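Local coordinates for protein probable aminotransferase (Pseudomonas aeruginosa, PDB 5YKR) that is a probable class-III aminotransferase, a dimeric enzyme of the pyridoxal-phosphate-dependent fold that holds its cofactor covalently, at residues Arg156-Val161 with His217-Ala222; Val170-Val175 with Ala197-Leu202. All blocks are in the same frame, centred on the assembly; numbering follows the deposited sequence.

Contact 1 (Arg156-Val161 with His217-Ala222)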
ATOM      1  N   ARG A 156      24.169   4.266   7.803  1.00 13.00           N
ATOM      2  CA  ARG A 156      24.226   5.544   7.111  1.00 14.64           C
ATOM      3  C   ARG A 156      22.787   6.025   6.837  1.00 13.46           C
ATOM      4  O   ARG A 156      21.885   5.209   6.655  1.00 14.32           O
ATOM      5  CB  ARG A 156      24.941   5.355   5.799  1.00 15.68           C
ATOM      6  CG  ARG A 156      26.412   4.962   5.987  1.00 16.88           C
ATOM      7  CD  ARG A 156      26.962   4.613   4.613  1.00 18.82           C
ATOM      8  NE  ARG A 156      27.784   3.465   4.651  1.00 23.57           N
ATOM      9  CZ  ARG A 156      28.060   2.683   3.605  1.00 26.60           C
ATOM     10  NH1 ARG A 156      27.552   2.901   2.395  1.00 27.57           N
ATOM     11  NH2 ARG A 156      28.839   1.628   3.791  1.00 32.89           N
ATOM     12  N   ASP A 157      22.593   7.357   6.792  1.00 12.96           N
ATOM     13  CA  ASP A 157      21.243   7.918   6.700  1.00 14.76           C
ATOM     14  C   ASP A 157      20.787   8.469   5.360  1.00 15.36           C
ATOM     15  O   ASP A 157      19.617   8.675   5.191  1.00 16.38           O
ATOM     16  CB  ASP A 157      21.075   9.068   7.720  1.00 17.92           C
ATOM     17  CG  ASP A 157      20.902   8.576   9.153  1.00 21.91           C
ATOM     18  OD1 ASP A 157      20.466   7.424   9.394  1.00 22.86           O
ATOM     19  OD2 ASP A 157      21.251   9.373  10.037  1.00 28.89           O
ATOM     20  N   LYS A 158      21.683   8.699   4.421  1.00 14.58           N
ATOM     21  CA  LYS A 158      21.298   9.353   3.176  1.00 14.74           C
ATOM     22  C   LYS A 158      21.005   8.375   2.052  1.00 13.72           C
ATOM     23  O   LYS A 158      21.606   7.324   1.980  1.00 13.77           O
ATOM     24  CB  LYS A 158      22.303  10.430   2.732  1.00 17.73           C
ATOM     25  CG  LYS A 158      22.461  11.380   3.895  1.00 21.39           C
ATOM     26  CD  LYS A 158      22.868  12.725   3.550  1.00 22.90           C
ATOM     27  CE  LYS A 158      22.942  13.505   4.839  1.00 24.84           C
ATOM     28  NZ  LYS A 158      23.994  14.346   4.552  1.00 28.23           N
ATOM     29  N   VAL A 159      20.063   8.747   1.206  1.00 12.33           N
ATOM     30  CA  VAL A 159      19.778   8.022  -0.025  1.00 12.07           C
ATOM     31  C   VAL A 159      20.128   8.971  -1.170  1.00 10.67           C
ATOM     32  O   VAL A 159      19.777  10.159  -1.117  1.00 11.36           O
ATOM     33  CB  VAL A 159      18.294   7.568  -0.128  1.00 13.32           C
ATOM     34  CG1 VAL A 159      17.284   8.707  -0.137  1.00 16.90           C
ATOM     35  CG2 VAL A 159      18.021   6.821  -1.394  1.00 13.38           C
ATOM     36  N   VAL A 160      20.740   8.437  -2.220  1.00 10.16           N
ATOM     37  CA  VAL A 160      20.897   9.159  -3.477  1.00  9.95           C
ATOM     38  C   VAL A 160      19.715   8.819  -4.370  1.00  9.28           C
ATOM     39  O   VAL A 160      19.422   7.636  -4.637  1.00  9.61           O
ATOM     40  CB  VAL A 160      22.231   8.801  -4.196  1.00 11.32           C
ATOM     41  CG1 VAL A 160      22.213   9.274  -5.658  1.00 12.09           C
ATOM     42  CG2 VAL A 160      23.418   9.453  -3.430  1.00 12.34           C
ATOM     43  N   VAL A 161      19.090   9.877  -4.881  1.00  9.22           N
ATOM     44  CA  VAL A 161      18.123   9.786  -5.946  1.00  9.63           C
ATOM     45  C   VAL A 161      18.566  10.741  -7.081  1.00 10.26           C
ATOM     46  O   VAL A 161      19.455  11.587  -6.903  1.00  9.94           O
ATOM     47  CB  VAL A 161      16.690  10.041  -5.525  1.00 10.55           C
ATOM     48  CG1 VAL A 161      16.244   9.031  -4.476  1.00 12.47           C
ATOM     49  CG2 VAL A 161      16.517  11.467  -5.008  1.00 11.22           C
ATOM     50  N   HIS A 217      31.173  11.222   0.509  1.00 15.94           N
ATOM     51  CA  HIS A 217      30.895  11.694   1.880  1.00 15.61           C
ATOM     52  C   HIS A 217      30.811  10.559   2.893  1.00 15.25           C
ATOM     53  O   HIS A 217      30.923  10.792   4.092  1.00 19.06           O
ATOM     54  CB  HIS A 217      29.643  12.559   1.964  1.00 14.54           C
ATOM     55  CG  HIS A 217      29.720  13.776   1.122  1.00 14.77           C
ATOM     56  ND1 HIS A 217      30.436  14.904   1.477  1.00 17.44           N
ATOM     57  CD2 HIS A 217      29.264  13.993  -0.133  1.00 14.46           C
ATOM     58  CE1 HIS A 217      30.321  15.789   0.503  1.00 17.74           C
ATOM     59  NE2 HIS A 217      29.627  15.276  -0.480  1.00 18.83           N
ATOM     60  N   GLY A 218      30.537   9.334   2.437  1.00 15.36           N
ATOM     61  CA  GLY A 218      30.547   8.206   3.363  1.00 16.93           C
ATOM     62  C   GLY A 218      29.259   8.013   4.117  1.00 16.95           C
ATOM     63  O   GLY A 218      29.213   7.186   5.015  1.00 21.48           O
ATOM     64  N   ASP A 219      28.208   8.762   3.764  1.00 14.11           N
ATOM     65  CA  ASP A 219      26.952   8.765   4.504  1.00 14.02           C
ATOM     66  C   ASP A 219      25.764   8.284   3.671  1.00 14.12           C
ATOM     67  O   ASP A 219      24.607   8.499   4.093  1.00 15.49           O
ATOM     68  CB  ASP A 219      26.611  10.149   5.085  1.00 13.35           C
ATOM     69  CG  ASP A 219      26.518  11.238   4.054  1.00 11.69           C
ATOM     70  OD1 ASP A 219      26.598  10.997   2.842  1.00 12.84           O
ATOM     71  OD2 ASP A 219      26.363  12.399   4.493  1.00 15.07           O
ATOM     72  N   VAL A 220      26.039   7.605   2.550  1.00 14.08           N
ATOM     73  CA  VAL A 220      24.974   7.164   1.634  1.00 13.19           C
ATOM     74  C   VAL A 220      24.714   5.655   1.863  1.00 14.11           C
ATOM     75  O   VAL A 220      25.584   4.820   1.658  1.00 17.06           O
ATOM     76  CB  VAL A 220      25.333   7.434   0.185  1.00 13.14           C
ATOM     77  CG1 VAL A 220      24.240   6.882  -0.723  1.00 12.46           C
ATOM     78  CG2 VAL A 220      25.494   8.957  -0.029  1.00 13.44           C
ATOM     79  N   ALA A 221      23.497   5.338   2.271  1.00 11.32           N
ATOM     80  CA  ALA A 221      23.065   3.967   2.464  1.00 12.50           C
ATOM     81  C   ALA A 221      22.761   3.278   1.123  1.00 11.48           C
ATOM     82  O   ALA A 221      23.005   2.053   0.970  1.00 14.84           O
ATOM     83  CB  ALA A 221      21.846   3.927   3.342  1.00 12.25           C
ATOM     84  N   ALA A 222      22.191   4.004   0.185  1.00 10.34           N
ATOM     85  CA  ALA A 222      21.727   3.414  -1.075  1.00 10.85           C
ATOM     86  C   ALA A 222      21.630   4.469  -2.181  1.00 10.41           C
ATOM     87  O   ALA A 222      21.377   5.646  -1.884  1.00 10.84           O
ATOM     88  CB  ALA A 222      20.383   2.750  -0.885  1.00 12.17           C
TER
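Strands 158-161 and 220-222 start side by side and parallel in sense, their short axes approaching to 4.7 Å with 61° between their directions. Backbone bonds cross between the facing edges: Lys-158 N gives to Asp-219 O, Lys-158 O takes Ala-221 N at 2.8 Å, and Val-160 N gives to Ala-222 O. Before the strand, the Arg-156 side chain wraps over the 218-220 backbone. Its CD lies 3.3 Å from Val-220 O, and NH1 bonds that same oxygen at 2.8 Å. The bond is nearly straight at the hydrogen (165°); the oxygen sits at the guanidinium edge, close to its plane, while the donor is tilted out of the carbonyl plane. NH1 also gives to Asp-253 O, so two carbonyls share NH1, which helps to hold the guanidinium in its orientation.

On the sheet face with Val-220, Lys-158 runs past the Asp-219 carboxylate. Its CB is 3.3 Å from Asp-219 O, and NZ reaches OD2 of Asp-219 at 3.1 Å in a salt bridge that comes from above the carboxylate plane. With chi1 at 58°, the Asp-219 CG sits between its own N and carbonyl carbon, which swings the carboxylate towards the lysine. Arg-201 pairs with the same OD2, so this aspartate probably balances two neighbouring positive charges. Further in, Val-160 CG2 meets Val-220 CG1 at 3.8 Å, next to Leu-211 and Leu-215 of helix 208-215. Gly-218, with positive phi, turns the chain out of that helix towards strand 220-225. Parallel neighbours in the seven-stranded mixed sheet, with helices packed against it, are the core of the large domain of fold-type I pyridoxal-phosphate enzymes.

Contact 2 (Val170-Val175 with Ala197-Leu202); sequences VDESQV and ATTTRL
A short 3-10 turn, 171-173, packs here against edge strand 200-203 of the seven-stranded sheet in the aminotransferase fold. The turn belongs to the connection between strand 158-162 and strand 175-177; Glu-172 of the turn and Val-175, where the next strand begins, meet Thr-199, Thr-200 and Leu-202. The polar link is a single side-chain bond: Thr-200 OG1 gives its proton to Glu-172 O at 2.7 Å, arriving in the carbonyl plane on a lone pair, with a C=O...O angle of 129°. Chi1 of -47° sets OG1 anti to the carbonyl carbon of Thr-200 and puts CG2 beside that carbon; CG2 of Thr-200 also comes to 3.4 Å from Glu-172 O.

Glu-172 itself turns its hydrocarbon part to the strand and its charge elsewhere. Its CG rests 3.9 Å from Thr-199 CB, the two side chains crossing at about a right angle; the bend at chi2 (97°) then carries the carboxylate away to Arg-151, with which OE2 forms a salt bridge. Within the turn, Ser-173 N and OG both give to Val-170 O, so one carbonyl takes a backbone and a side-chain donor, closing the turn. Gln-174 follows as the centre of an inverse gamma turn. Met-183 of strand 183-185 packs against Val-175, Thr-200 and Leu-202 together, and Gly-193 of the second subunit lies against Thr-199. At the Val-175 end of the contact the valine and leucine side chains slide past each other in opposite directions, bringing Val-175 CG2 to 3.8 Å from Leu-202 CD1.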
ATOM      1  N   VAL A 170       7.452   8.234  -1.794  1.00  9.47           N
ATOM      2  CA  VAL A 170       8.675   8.021  -0.989  1.00  9.83           C
ATOM      3  C   VAL A 170       9.152   9.447  -0.680  1.00  9.79           C
ATOM      4  O   VAL A 170       9.708  10.130  -1.564  1.00  9.88           O
ATOM      5  CB  VAL A 170       9.757   7.231  -1.747  1.00 10.52           C
ATOM      6  CG1 VAL A 170      11.015   7.105  -0.914  1.00 12.06           C
ATOM      7  CG2 VAL A 170       9.239   5.860  -2.169  1.00 11.12           C
ATOM      8  N   ASP A 171       8.891   9.950   0.526  1.00 11.12           N
ATOM      9  CA  ASP A 171       9.086  11.397   0.783  1.00 11.31           C
ATOM     10  C   ASP A 171      10.516  11.830   0.565  1.00 12.24           C
ATOM     11  O   ASP A 171      10.739  12.921   0.029  1.00 11.68           O
ATOM     12  CB  ASP A 171       8.669  11.704   2.224  1.00 12.57           C
ATOM     13  CG  ASP A 171       7.155  11.591   2.485  1.00 13.72           C
ATOM     14  OD1 ASP A 171       6.339  11.444   1.561  1.00 14.40           O
ATOM     15  OD2 ASP A 171       6.762  11.721   3.681  1.00 18.33           O
ATOM     16  N   GLU A 172      11.494  10.987   0.900  1.00 13.26           N
ATOM     17  CA  GLU A 172      12.916  11.342   0.732  1.00 14.90           C
ATOM     18  C   GLU A 172      13.300  11.588  -0.725  1.00 12.69           C
ATOM     19  O   GLU A 172      14.314  12.241  -0.984  1.00 15.01           O
ATOM     20  CB  GLU A 172      13.877  10.265   1.252  1.00 19.90           C
ATOM     21  CG  GLU A 172      13.694   9.793   2.625  1.00 25.22           C
ATOM     22  CD  GLU A 172      12.900   8.515   2.600  1.00 27.12           C
ATOM     23  OE1 GLU A 172      11.712   8.643   2.223  1.00 26.40           O
ATOM     24  OE2 GLU A 172      13.446   7.430   2.931  1.00 31.39           O
ATOM     25  N   SER A 173      12.516  11.049  -1.665  1.00 10.27           N
ATOM     26  CA  SER A 173      12.817  11.238  -3.073  1.00  9.41           C
ATOM     27  C   SER A 173      12.237  12.496  -3.686  1.00  9.83           C
ATOM     28  O   SER A 173      12.533  12.808  -4.844  1.00 10.79           O
ATOM     29  CB  SER A 173      12.279  10.038  -3.911  1.00 10.71           C
ATOM     30  OG  SER A 173      10.844  10.025  -4.000  1.00 10.36           O
ATOM     31  N   GLN A 174      11.390  13.206  -2.930  1.00  9.87           N
ATOM     32  CA  GLN A 174      10.558  14.305  -3.466  1.00  9.47           C
ATOM     33  C   GLN A 174      11.356  15.624  -3.428  1.00  9.41           C
ATOM     34  O   GLN A 174      11.000  16.575  -2.740  1.00  9.61           O
ATOM     35  CB  GLN A 174       9.258  14.446  -2.711  1.00  9.49           C
ATOM     36  CG  GLN A 174       8.420  13.171  -2.605  1.00  9.88           C
ATOM     37  CD  GLN A 174       7.649  12.782  -3.833  1.00 10.02           C
ATOM     38  OE1 GLN A 174       7.875  13.340  -4.938  1.00 10.93           O
ATOM     39  NE2 GLN A 174       6.697  11.837  -3.675  1.00 11.03           N
ATOM     40  N   VAL A 175      12.399  15.661  -4.259  1.00  9.76           N
ATOM     41  CA  VAL A 175      13.340  16.777  -4.341  1.00  9.42           C
ATOM     42  C   VAL A 175      13.598  17.094  -5.805  1.00 10.32           C
ATOM     43  O   VAL A 175      13.373  16.251  -6.681  1.00 11.10           O
ATOM     44  CB  VAL A 175      14.670  16.515  -3.618  1.00 10.88           C
ATOM     45  CG1 VAL A 175      14.462  16.474  -2.105  1.00 11.87           C
ATOM     46  CG2 VAL A 175      15.321  15.254  -4.125  1.00 11.21           C
ATOM     47  N   ALA A 197      17.956  17.794   3.352  1.00 15.91           N
ATOM     48  CA  ALA A 197      19.404  17.762   3.496  1.00 17.82           C
ATOM     49  C   ALA A 197      19.893  16.658   4.457  1.00 17.55           C
ATOM     50  O   ALA A 197      21.047  16.221   4.363  1.00 20.65           O
ATOM     51  CB  ALA A 197      19.903  19.124   3.969  1.00 19.96           C
ATOM     52  N   THR A 198      19.039  16.214   5.373  1.00 15.84           N
ATOM     53  CA  THR A 198      19.404  15.168   6.303  1.00 17.09           C
ATOM     54  C   THR A 198      19.163  13.753   5.787  1.00 16.41           C
ATOM     55  O   THR A 198      19.704  12.804   6.330  1.00 20.17           O
ATOM     56  CB  THR A 198      18.692  15.334   7.665  1.00 21.23           C
ATOM     57  OG1 THR A 198      17.333  14.920   7.563  1.00 23.48           O
ATOM     58  CG2 THR A 198      18.778  16.790   8.176  1.00 20.86           C
ATOM     59  N   THR A 199      18.330  13.608   4.741  1.00 14.46           N
ATOM     60  CA  THR A 199      17.944  12.295   4.221  1.00 14.19           C
ATOM     61  C   THR A 199      18.440  11.955   2.832  1.00 12.71           C
ATOM     62  O   THR A 199      18.454  10.776   2.468  1.00 13.55           O
ATOM     63  CB  THR A 199      16.408  12.162   4.166  1.00 15.38           C
ATOM     64  OG1 THR A 199      15.860  13.174   3.341  1.00 16.31           O
ATOM     65  CG2 THR A 199      15.805  12.339   5.555  1.00 19.61           C
ATOM     66  N   THR A 200      18.816  12.954   2.038  1.00 11.72           N
ATOM     67  CA  THR A 200      18.918  12.789   0.610  1.00 11.24           C
ATOM     68  C   THR A 200      20.110  13.539   0.027  1.00 12.11           C
ATOM     69  O   THR A 200      20.400  14.668   0.442  1.00 13.65           O
ATOM     70  CB  THR A 200      17.619  13.306  -0.066  1.00 11.28           C
ATOM     71  OG1 THR A 200      16.472  12.798   0.625  1.00 12.14           O
ATOM     72  CG2 THR A 200      17.560  13.025  -1.544  1.00 10.78           C
ATOM     73  N   ARG A 201      20.774  12.886  -0.943  1.00 10.29           N
ATOM     74  CA  ARG A 201      21.732  13.543  -1.830  1.00 10.96           C
ATOM     75  C   ARG A 201      21.182  13.415  -3.247  1.00 11.04           C
ATOM     76  O   ARG A 201      20.777  12.335  -3.678  1.00 15.28           O
ATOM     77  CB  ARG A 201      23.143  13.023  -1.687  1.00 11.52           C
ATOM     78  CG  ARG A 201      23.764  13.313  -0.326  1.00 12.37           C
ATOM     79  CD  ARG A 201      25.221  12.813  -0.251  1.00 12.77           C
ATOM     80  NE  ARG A 201      25.836  13.079   1.057  1.00 12.54           N
ATOM     81  CZ  ARG A 201      26.257  14.281   1.439  1.00 12.44           C
ATOM     82  NH1 ARG A 201      26.206  15.339   0.606  1.00 11.84           N
ATOM     83  NH2 ARG A 201      26.755  14.437   2.630  1.00 12.87           N
ATOM     84  N   LEU A 202      21.092  14.529  -3.947  1.00 10.73           N
ATOM     85  CA  LEU A 202      20.532  14.581  -5.302  1.00 10.10           C
ATOM     86  C   LEU A 202      21.631  14.731  -6.333  1.00 10.49           C
ATOM     87  O   LEU A 202      22.573  15.521  -6.157  1.00 10.94           O
ATOM     88  CB  LEU A 202      19.557  15.721  -5.388  1.00 10.37           C
ATOM     89  CG  LEU A 202      18.761  15.852  -6.673  1.00 11.13           C
ATOM     90  CD1 LEU A 202      17.884  14.615  -6.915  1.00 11.61           C
ATOM     91  CD2 LEU A 202      17.911  17.153  -6.726  1.00 10.92           C
TER

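In the fold
Contacts 1 and 2 have centres 10 Å apart, on the same side of the chain's centre, and share one sheet. Strand 158-162 lies between strand 220-225, its partner in contact 1, and the edge strand 200-203 that contact 2 backs with a turn. Along the chain contact 2 is nested inside the loop that contact 1 closes, so the excursion leaving strand 158-162 folds back on the sheet before helix 208-215 and strand 220-225. The contacts also touch directly, where Val-159 N probably bonds Thr-199 O. Contact 2 meets the second subunit at several residues and contact 1 only at Asp-157, so the subunit interface runs mainly past contact 2.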